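PDB 3IDU: uncharacterized protein from Pyrococcus furiosus, which is of unknown function but binds metal, its CARDB domain, the part crystallised here, holding two manganese ions. Local coordinates for residues A[80-85]-A[90-95]; A[24-29]-A[33-38]; A[37-42]-A[54-59]; A[41-44]-A[48-51]. All coordinates share one frame; numbering follows the deposited sequence.

All four contacts lie in one CARDB domain, a beta sandwich of two sheets. Contacts 1 and 3 bridge the sheets, pairing strands 75-82 and 35-43 on one side with 88-96 and 49-58 on the other; their centres are about 8 Å apart. Contact 2 is at an edge, where the chain leaves strand 19-24 and returns as 35-43; its centre is about 8 Å from that of contact 1. Contact 4 closes the turn after strand 35-43, at the manganese end, its centre about 23 and 25 Å from those of contacts 1 and 2. Along the chain contact 2 comes first, contacts 3 and 4 both open on strand 35-43, contact 4 at its end, and contact 1 comes last.

Contact 1: residues A[80-85]-A[90-95]; sequences FNWTPT and YRINAT
Trp82 and Tyr90 meet as a T-shaped (edge-to-face) aromatic pair, the six-membered ring of the indole presenting its edge to the phenol face, with centroids 5.5 Å apart and planes at 77°. The touching is done by Trp82 CH2, which comes to 3.8 Å from Tyr90 CG. It also reaches Tyr90 CB at 4.0 Å, so the indole lands near the root of the tyrosine ring and not at its hydroxyl end. With chi1 near 180° (178°) turning CG away from the backbone N, Trp82 stretches out from its strand and spans much of the gap to the other backbone. Pro84, two residues on, folds back so that its CG sits 3.5 Å above the plane of the Trp82 ring, over its centre. The tyrosine hydroxyl, for its part, makes a weak hydrogen bond to Gln86 O, in the turn that joins the two strands.

Strands 75-82 and 88-96 belong to opposite sheets of the sandwich, in keeping with the immunoglobulin-like folds of the E-set clan. They run nearly antiparallel, at 166°, and with the Trp82 and Ile92 CA atoms 11.0 Å apart only side chains bridge them.

The contacts of Ile92 with the rings are looser. Ile92 sends CD1 to within 4.5 Å of Trp82 CZ3, while its other branch, CG2, lies 4.5 Å from Phe80 CZ, so this one residue touches both aromatics of the facing strand. Beyond the pair of strands, Ile92 rests on Val116 of strand 111-118, and the Phe80 ring packs against Val39 and Val56.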
# COMPACT_ATOMS: atom_id res chain seq x y z
N PHE A 80 9.67 -1.39 3.96
CA PHE A 80 10.37 -0.15 4.22
C PHE A 80 10.56 -0.02 5.72
O PHE A 80 9.68 -0.37 6.50
CB PHE A 80 9.60 1.06 3.66
CG PHE A 80 8.32 1.38 4.39
CD1 PHE A 80 7.12 0.79 3.99
CD2 PHE A 80 8.31 2.27 5.45
CE1 PHE A 80 5.93 1.09 4.65
CE2 PHE A 80 7.12 2.58 6.12
CZ PHE A 80 5.93 1.99 5.72
N ASN A 81 11.73 0.46 6.12
CA ASN A 81 12.02 0.64 7.53
C ASN A 81 11.82 2.10 7.89
O ASN A 81 11.99 2.99 7.05
CB ASN A 81 13.47 0.24 7.85
CG ASN A 81 13.78 -1.19 7.44
OD1 ASN A 81 12.94 -2.09 7.56
ND2 ASN A 81 15.00 -1.42 6.97
N TRP A 82 11.45 2.34 9.14
CA TRP A 82 11.22 3.70 9.61
C TRP A 82 11.67 3.86 11.06
O TRP A 82 11.17 3.17 11.95
CB TRP A 82 9.75 4.08 9.48
CG TRP A 82 9.43 5.45 9.99
CD1 TRP A 82 10.16 6.59 9.77
CD2 TRP A 82 8.29 5.84 10.75
NE1 TRP A 82 9.53 7.67 10.35
CE2 TRP A 82 8.38 7.24 10.96
CE3 TRP A 82 7.19 5.15 11.27
CZ2 TRP A 82 7.41 7.96 11.67
CZ3 TRP A 82 6.22 5.86 11.98
CH2 TRP A 82 6.35 7.26 12.17
N THR A 83 12.61 4.77 11.27
CA THR A 83 13.12 5.05 12.60
C THR A 83 12.70 6.46 13.00
O THR A 83 13.38 7.43 12.66
CB THR A 83 14.66 4.96 12.63
OG1 THR A 83 15.08 3.71 12.07
CG2 THR A 83 15.16 5.05 14.07
N PRO A 84 11.56 6.59 13.70
CA PRO A 84 11.02 7.87 14.15
C PRO A 84 12.01 8.64 15.01
O PRO A 84 12.77 8.05 15.77
CB PRO A 84 9.78 7.47 14.96
CG PRO A 84 9.35 6.21 14.31
CD PRO A 84 10.65 5.49 14.06
N THR A 85 11.98 9.97 14.90
CA THR A 85 12.87 10.84 15.66
C THR A 85 12.10 11.64 16.71
O THR A 85 12.68 12.11 17.69
CB THR A 85 13.58 11.85 14.73
OG1 THR A 85 12.60 12.66 14.07
CG2 THR A 85 14.42 11.13 13.69
N TYR A 90 1.19 9.59 14.20
CA TYR A 90 1.50 9.70 12.78
C TYR A 90 0.55 8.88 11.91
O TYR A 90 0.11 7.80 12.31
CB TYR A 90 2.95 9.25 12.53
CG TYR A 90 3.99 10.11 13.19
CD1 TYR A 90 4.64 11.12 12.48
CD2 TYR A 90 4.34 9.92 14.53
CE1 TYR A 90 5.61 11.93 13.09
CE2 TYR A 90 5.30 10.72 15.15
CZ TYR A 90 5.93 11.72 14.42
OH TYR A 90 6.89 12.51 15.03
N ARG A 91 0.24 9.40 10.73
CA ARG A 91 -0.65 8.71 9.79
C ARG A 91 0.15 8.27 8.57
O ARG A 91 0.73 9.09 7.86
CB ARG A 91 -1.79 9.64 9.36
CG ARG A 91 -2.68 9.05 8.26
CD ARG A 91 -3.84 9.98 7.90
NE ARG A 91 -4.76 10.19 9.02
CZ ARG A 91 -4.63 11.13 9.94
NH1 ARG A 91 -3.61 11.98 9.89
NH2 ARG A 91 -5.53 11.24 10.92
N ILE A 92 0.18 6.97 8.32
CA ILE A 92 0.90 6.43 7.17
C ILE A 92 -0.12 6.17 6.07
O ILE A 92 -1.17 5.57 6.31
CB ILE A 92 1.61 5.08 7.49
CG1 ILE A 92 2.73 5.29 8.52
CG2 ILE A 92 2.25 4.52 6.23
CD1 ILE A 92 2.27 5.82 9.85
N ASN A 93 0.17 6.66 4.86
CA ASN A 93 -0.71 6.45 3.73
C ASN A 93 0.08 5.71 2.66
O ASN A 93 1.28 5.93 2.50
CB ASN A 93 -1.22 7.77 3.13
CG ASN A 93 -2.36 8.38 3.92
OD1 ASN A 93 -2.25 9.47 4.47
ND2 ASN A 93 -3.49 7.67 3.98
N ALA A 94 -0.60 4.82 1.95
CA ALA A 94 0.03 4.09 0.87
C ALA A 94 -0.92 4.22 -0.31
O ALA A 94 -2.14 4.11 -0.15
CB ALA A 94 0.21 2.63 1.25
N THR A 95 -0.38 4.49 -1.49
CA THR A 95 -1.22 4.63 -2.67
C THR A 95 -0.65 3.85 -3.84
O THR A 95 0.56 3.65 -3.94
CB THR A 95 -1.34 6.10 -3.12
OG1 THR A 95 -0.09 6.54 -3.66
CG2 THR A 95 -1.71 6.99 -1.94

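Contact 2: residues A[24-29]-A[33-38]; sequences KGPDVV and KLAEYE
Lys24 and Glu38 face each other as an antiparallel hydrogen-bonded pair, each backbone N-H satisfied by the other's carbonyl: Lys24 N to Glu38 O at 2.8 Å and Glu38 N to Lys24 O at 2.7 Å. Their side chains share a face of the sheet, but the opposite charges do not meet; Glu38 OE1 accepts a weak hydrogen bond from His40 NE2.

The ladder stops here. Pro26 has no N-H to offer, and brings CD to 3.5 Å from Glu36 O. Its own carbonyl is taken by a side chain: Tyr37 OH donates to Pro26 O at 2.7 Å, in the carbonyl plane with a C=O...O angle of 153°. A chi1 of -69°, CG opposite the carbonyl carbon, lays the tyrosine along segment 24-29 and brings OH there. The same proline lays CD over one face of the Tyr37 ring, 4.0 Å from its centroid, a CH-pi contact. Gly25 lets the ring come close, since a CB would collide with Tyr37 CD2, and its backbone angles by themselves call for glycine. Val29 CG1 also touches the hydroxyl, 3.5 Å from Tyr37 OH, on the proline's side of the ring plane, and packs on Ala35 CB. A phenylalanine in place of Tyr37 would probably leave the Pro26 carbonyl without its donor and the bend less firmly tied.

Val29 bonds through its backbone to Ser117 of strand 111-118 and Val119 just past it. The first strand thus pairs antiparallel with 35-43, then crosses to run parallel to 111-118, as in the A/A' sheet switch of immunoglobulin-like sandwiches.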
# COMPACT_ATOMS: atom_id res chain seq x y z
N LYS A 24 0.90 -2.99 6.73
CA LYS A 24 0.96 -3.85 7.90
C LYS A 24 2.24 -3.58 8.68
O LYS A 24 3.31 -3.42 8.10
CB LYS A 24 0.89 -5.32 7.51
CG LYS A 24 -0.42 -5.73 6.88
CD LYS A 24 -0.58 -7.24 6.85
CE LYS A 24 -1.90 -7.62 6.21
NZ LYS A 24 -2.14 -9.09 6.27
N GLY A 25 2.12 -3.51 10.00
CA GLY A 25 3.28 -3.26 10.84
C GLY A 25 2.87 -2.79 12.22
O GLY A 25 1.68 -2.73 12.51
N PRO A 26 3.82 -2.44 13.09
CA PRO A 26 3.49 -1.98 14.45
C PRO A 26 2.70 -0.68 14.48
O PRO A 26 3.05 0.29 13.80
CB PRO A 26 4.87 -1.84 15.10
CG PRO A 26 5.74 -1.44 13.96
CD PRO A 26 5.28 -2.38 12.86
N ASP A 27 1.63 -0.67 15.26
CA ASP A 27 0.79 0.51 15.40
C ASP A 27 1.31 1.39 16.53
O ASP A 27 0.78 2.48 16.79
CB ASP A 27 -0.66 0.10 15.67
CG ASP A 27 -0.80 -0.80 16.88
OD1 ASP A 27 -0.12 -1.86 16.93
OD2 ASP A 27 -1.59 -0.47 17.79
N VAL A 28 2.36 0.92 17.19
CA VAL A 28 2.99 1.65 18.28
C VAL A 28 4.49 1.42 18.22
O VAL A 28 4.95 0.28 18.28
CB VAL A 28 2.47 1.16 19.65
CG1 VAL A 28 3.12 1.97 20.76
CG2 VAL A 28 0.95 1.31 19.71
N VAL A 29 5.25 2.50 18.09
CA VAL A 29 6.71 2.41 18.02
C VAL A 29 7.38 3.41 18.95
O VAL A 29 6.80 4.42 19.32
CB VAL A 29 7.21 2.66 16.58
CG1 VAL A 29 6.70 1.58 15.65
CG2 VAL A 29 6.74 4.03 16.10
N LYS A 33 13.72 4.13 17.26
CA LYS A 33 13.70 2.67 17.21
C LYS A 33 13.33 2.20 15.81
O LYS A 33 12.35 2.66 15.23
CB LYS A 33 12.71 2.11 18.23
CG LYS A 33 13.11 2.36 19.67
CD LYS A 33 12.10 1.77 20.65
CE LYS A 33 12.55 1.97 22.08
NZ LYS A 33 11.58 1.41 23.06
N LEU A 34 14.12 1.27 15.27
CA LEU A 34 13.89 0.73 13.94
C LEU A 34 12.56 -0.02 13.88
O LEU A 34 12.32 -0.94 14.65
CB LEU A 34 15.02 -0.22 13.55
CG LEU A 34 14.90 -0.92 12.19
CD1 LEU A 34 14.93 0.12 11.08
CD2 LEU A 34 16.04 -1.92 12.02
N ALA A 35 11.70 0.38 12.95
CA ALA A 35 10.40 -0.26 12.77
C ALA A 35 10.28 -0.74 11.32
O ALA A 35 10.63 -0.02 10.39
CB ALA A 35 9.28 0.72 13.10
N GLU A 36 9.78 -1.95 11.15
CA GLU A 36 9.62 -2.52 9.81
C GLU A 36 8.15 -2.64 9.42
O GLU A 36 7.35 -3.23 10.14
CB GLU A 36 10.29 -3.90 9.75
CG GLU A 36 11.78 -3.87 10.10
CD GLU A 36 12.42 -5.25 10.08
OE1 GLU A 36 13.64 -5.33 10.36
OE2 GLU A 36 11.72 -6.23 9.80
N TYR A 37 7.81 -2.07 8.27
CA TYR A 37 6.43 -2.12 7.78
C TYR A 37 6.36 -2.83 6.44
O TYR A 37 7.37 -2.96 5.75
CB TYR A 37 5.85 -0.71 7.62
CG TYR A 37 5.61 0.01 8.93
CD1 TYR A 37 6.65 0.67 9.59
CD2 TYR A 37 4.36 -0.01 9.53
CE1 TYR A 37 6.43 1.30 10.82
CE2 TYR A 37 4.13 0.62 10.75
CZ TYR A 37 5.17 1.27 11.39
OH TYR A 37 4.94 1.87 12.60
N GLU A 38 5.17 -3.29 6.09
CA GLU A 38 4.99 -3.97 4.82
C GLU A 38 3.82 -3.37 4.06
O GLU A 38 2.76 -3.10 4.63
CB GLU A 38 4.73 -5.46 5.02
CG GLU A 38 5.78 -6.18 5.86
CD GLU A 38 5.57 -7.68 5.89
OE1 GLU A 38 4.42 -8.11 6.13
OE2 GLU A 38 6.55 -8.43 5.68

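Contact 3: residues A[37-42]-A[54-59]; sequences YEVHVK and VRVYIN
Val39 straddles two valines of the facing strand, its branches diverging so that each meets a different one. CG2 presses on Val56, methyl against methyl, with Val39 CG2 3.6 Å from Val56 CG2. CG1 turns the other way and rests 4.1 Å from Val54 CG1. A chi1 of 178°, which leaves CG2 beside the backbone N and CG1 across from it, spreads the methyls along the strand in this manner, and the side chain fits into the notch between Val54 and Val56.

The strands come from the two sheets of the beta sandwich, crossing at 145° with their axes 9.7 Å apart, and this packing is at its centre. It is made of alternate, inward-pointing residues.

The fit is reciprocal. Val54 fills the dip between Val39 and Val41, its second methyl, Val54 CG2, lying 4.2 Å from Val41 CG2. Neighbouring strands close the flanks: Phe80 lies against Val39, Leu78 and Val96 against Val54, and Trp66 against Val56. Toward the metal end, Val41 packs on Val21 and Leu70, its side chain about 9 Å from a bound manganese.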
# COMPACT_ATOMS: atom_id res chain seq x y z
N TYR A 37 7.81 -2.07 8.27
CA TYR A 37 6.43 -2.12 7.78
C TYR A 37 6.36 -2.83 6.44
O TYR A 37 7.37 -2.96 5.75
CB TYR A 37 5.85 -0.71 7.62
CG TYR A 37 5.61 0.01 8.93
CD1 TYR A 37 6.65 0.67 9.59
CD2 TYR A 37 4.36 -0.01 9.53
CE1 TYR A 37 6.43 1.30 10.82
CE2 TYR A 37 4.13 0.62 10.75
CZ TYR A 37 5.17 1.27 11.39
OH TYR A 37 4.94 1.87 12.60
N GLU A 38 5.17 -3.29 6.09
CA GLU A 38 4.99 -3.97 4.82
C GLU A 38 3.82 -3.37 4.06
O GLU A 38 2.76 -3.10 4.63
CB GLU A 38 4.73 -5.46 5.02
CG GLU A 38 5.78 -6.18 5.86
CD GLU A 38 5.57 -7.68 5.89
OE1 GLU A 38 4.42 -8.11 6.13
OE2 GLU A 38 6.55 -8.43 5.68
N VAL A 39 4.03 -3.15 2.76
CA VAL A 39 2.98 -2.63 1.92
C VAL A 39 2.56 -3.79 1.03
O VAL A 39 3.37 -4.30 0.25
CB VAL A 39 3.48 -1.46 1.04
CG1 VAL A 39 2.36 -0.98 0.13
CG2 VAL A 39 3.96 -0.31 1.94
N HIS A 40 1.32 -4.24 1.18
CA HIS A 40 0.80 -5.35 0.39
C HIS A 40 0.03 -4.79 -0.80
O HIS A 40 -1.03 -4.20 -0.64
CB HIS A 40 -0.13 -6.22 1.24
CG HIS A 40 0.57 -6.96 2.34
ND1 HIS A 40 0.55 -8.33 2.44
CD2 HIS A 40 1.34 -6.52 3.36
CE1 HIS A 40 1.28 -8.71 3.47
NE2 HIS A 40 1.77 -7.63 4.05
N VAL A 41 0.59 -4.96 -2.00
CA VAL A 41 -0.05 -4.46 -3.22
C VAL A 41 -0.58 -5.66 -3.99
O VAL A 41 0.15 -6.62 -4.25
CB VAL A 41 0.95 -3.64 -4.08
CG1 VAL A 41 2.09 -4.53 -4.56
CG2 VAL A 41 0.24 -2.99 -5.25
N LYS A 42 -1.85 -5.61 -4.36
CA LYS A 42 -2.46 -6.73 -5.08
C LYS A 42 -3.20 -6.30 -6.33
O LYS A 42 -3.62 -5.16 -6.46
CB LYS A 42 -3.43 -7.46 -4.15
CG LYS A 42 -2.89 -7.67 -2.75
CD LYS A 42 -3.95 -8.14 -1.76
CE LYS A 42 -4.28 -9.61 -1.95
NZ LYS A 42 -5.14 -10.13 -0.83
N VAL A 54 3.77 2.88 -6.67
CA VAL A 54 3.28 2.72 -5.31
C VAL A 54 4.04 3.77 -4.50
O VAL A 54 5.25 3.96 -4.70
CB VAL A 54 3.58 1.30 -4.75
CG1 VAL A 54 3.13 1.20 -3.30
CG2 VAL A 54 2.88 0.26 -5.60
N ARG A 55 3.34 4.46 -3.61
CA ARG A 55 3.95 5.49 -2.80
C ARG A 55 3.51 5.38 -1.35
O ARG A 55 2.37 5.00 -1.06
CB ARG A 55 3.56 6.88 -3.34
CG ARG A 55 3.93 7.15 -4.81
CD ARG A 55 3.50 8.55 -5.24
NE ARG A 55 3.86 8.90 -6.62
CZ ARG A 55 3.20 8.49 -7.70
NH1 ARG A 55 2.13 7.71 -7.59
NH2 ARG A 55 3.59 8.89 -8.91
N VAL A 56 4.43 5.69 -0.45
CA VAL A 56 4.15 5.67 0.98
C VAL A 56 4.40 7.09 1.49
O VAL A 56 5.41 7.71 1.17
CB VAL A 56 5.04 4.66 1.74
CG1 VAL A 56 5.02 4.97 3.24
CG2 VAL A 56 4.52 3.25 1.52
N TYR A 57 3.45 7.58 2.26
CA TYR A 57 3.49 8.92 2.85
C TYR A 57 3.40 8.80 4.36
O TYR A 57 2.74 7.90 4.88
CB TYR A 57 2.29 9.75 2.39
CG TYR A 57 2.17 9.99 0.91
CD1 TYR A 57 2.74 11.12 0.32
CD2 TYR A 57 1.47 9.10 0.09
CE1 TYR A 57 2.60 11.36 -1.04
CE2 TYR A 57 1.34 9.34 -1.27
CZ TYR A 57 1.91 10.47 -1.83
OH TYR A 57 1.77 10.70 -3.18
N ILE A 58 4.06 9.72 5.05
CA ILE A 58 4.02 9.76 6.50
C ILE A 58 3.58 11.19 6.82
O ILE A 58 4.30 12.14 6.52
CB ILE A 58 5.41 9.45 7.10
CG1 ILE A 58 5.79 8.00 6.76
CG2 ILE A 58 5.40 9.68 8.60
CD1 ILE A 58 7.15 7.58 7.25
N ASN A 59 2.39 11.32 7.41
CA ASN A 59 1.81 12.62 7.73
C ASN A 59 1.76 13.52 6.49
O ASN A 59 2.08 14.71 6.55
CB ASN A 59 2.56 13.29 8.88
CG ASN A 59 2.00 12.90 10.24
OD1 ASN A 59 1.04 12.13 10.32
ND2 ASN A 59 2.58 13.44 11.31

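Contact 4: residues A[41-44]-A[48-51]; sequences VKNL and GVPS
Asn43 carries its amide out from the strand with CG anti to the backbone N (chi1 178°), and a chi2 of 4° folds OD1 back beside CA, which sends ND2 straight ahead toward Gly48 and Val49. Val49 meets it with the methyl that stands anti to its own carbonyl carbon, CG2. The resulting contacts are of ordinary van der Waals kind: Asn43 ND2 lies 3.7 Å from Gly48 CA and 3.9 Å from Val49 CG2. The backbones themselves stay 7.4 Å apart between the CA atoms of Asn43 and Gly48, so the amide does the bridging.

The polar ends of this buried amide are satisfied just outside the two segments. ND2 donates to Ile47 O, with weak bonds to the carbonyls of Leu70 and Gly71, while OD1 accepts from the backbone N of Gly45 and of Asp18. Several bonds at both ends of the group should fix its rotation firmly, and they tie the turn between the segments to the residue before strand 19-24 and, weakly, to the end of strand 61-70.

Val49 lies on the hydrophobic side, its side chain about 4 Å from those of Leu19 and Val102, and its backbone is bonded to Leu70. Just beyond it the chain turns a corner at Pro50.

Strands 35-43 and 49-58 belong to different sheets, and their link is a beta arch closing one end of the sandwich. Asp18 and Leu19 belong to one manganese site there and Val102 to the other, consistent with a second-shell place for Asn43, through Asp18, with Val49 packing on Leu19 and Val102.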
# COMPACT_ATOMS: atom_id res chain seq x y z
N VAL A 41 0.59 -4.96 -2.00
CA VAL A 41 -0.05 -4.46 -3.22
C VAL A 41 -0.58 -5.66 -3.99
O VAL A 41 0.15 -6.62 -4.25
CB VAL A 41 0.95 -3.64 -4.08
CG1 VAL A 41 2.09 -4.53 -4.56
CG2 VAL A 41 0.24 -2.99 -5.25
N LYS A 42 -1.85 -5.61 -4.36
CA LYS A 42 -2.46 -6.73 -5.08
C LYS A 42 -3.20 -6.30 -6.33
O LYS A 42 -3.62 -5.16 -6.46
CB LYS A 42 -3.43 -7.46 -4.15
CG LYS A 42 -2.89 -7.67 -2.75
CD LYS A 42 -3.95 -8.14 -1.76
CE LYS A 42 -4.28 -9.61 -1.95
NZ LYS A 42 -5.14 -10.13 -0.83
N ASN A 43 -3.32 -7.24 -7.27
CA ASN A 43 -4.08 -7.01 -8.49
C ASN A 43 -5.18 -8.05 -8.40
O ASN A 43 -4.93 -9.24 -8.63
CB ASN A 43 -3.24 -7.26 -9.74
CG ASN A 43 -4.05 -7.07 -11.02
OD1 ASN A 43 -5.22 -6.68 -10.97
ND2 ASN A 43 -3.43 -7.34 -12.16
N LEU A 44 -6.38 -7.62 -8.06
CA LEU A 44 -7.50 -8.54 -7.93
C LEU A 44 -8.11 -8.91 -9.28
O LEU A 44 -8.93 -9.82 -9.35
CB LEU A 44 -8.59 -7.91 -7.06
CG LEU A 44 -8.13 -7.31 -5.73
CD1 LEU A 44 -9.31 -6.61 -5.05
CD2 LEU A 44 -7.57 -8.40 -4.84
N GLY A 48 -3.25 -8.17 -16.28
CA GLY A 48 -2.06 -7.73 -15.56
C GLY A 48 -1.76 -6.25 -15.68
O GLY A 48 -2.35 -5.53 -16.49
N VAL A 49 -0.82 -5.80 -14.86
CA VAL A 49 -0.38 -4.41 -14.83
C VAL A 49 1.14 -4.40 -14.98
O VAL A 49 1.86 -4.63 -14.01
CB VAL A 49 -0.76 -3.74 -13.50
CG1 VAL A 49 -0.25 -2.31 -13.48
CG2 VAL A 49 -2.29 -3.76 -13.34
N PRO A 50 1.63 -4.16 -16.20
CA PRO A 50 3.07 -4.12 -16.47
C PRO A 50 3.85 -3.12 -15.62
O PRO A 50 5.00 -3.38 -15.25
CB PRO A 50 3.13 -3.78 -17.96
CG PRO A 50 1.88 -4.40 -18.49
CD PRO A 50 0.86 -4.03 -17.44
N SER A 51 3.23 -1.99 -15.31
CA SER A 51 3.91 -0.97 -14.53
C SER A 51 2.98 0.03 -13.86
O SER A 51 2.12 0.62 -14.51
CB SER A 51 4.89 -0.20 -15.42
OG SER A 51 5.66 0.72 -14.66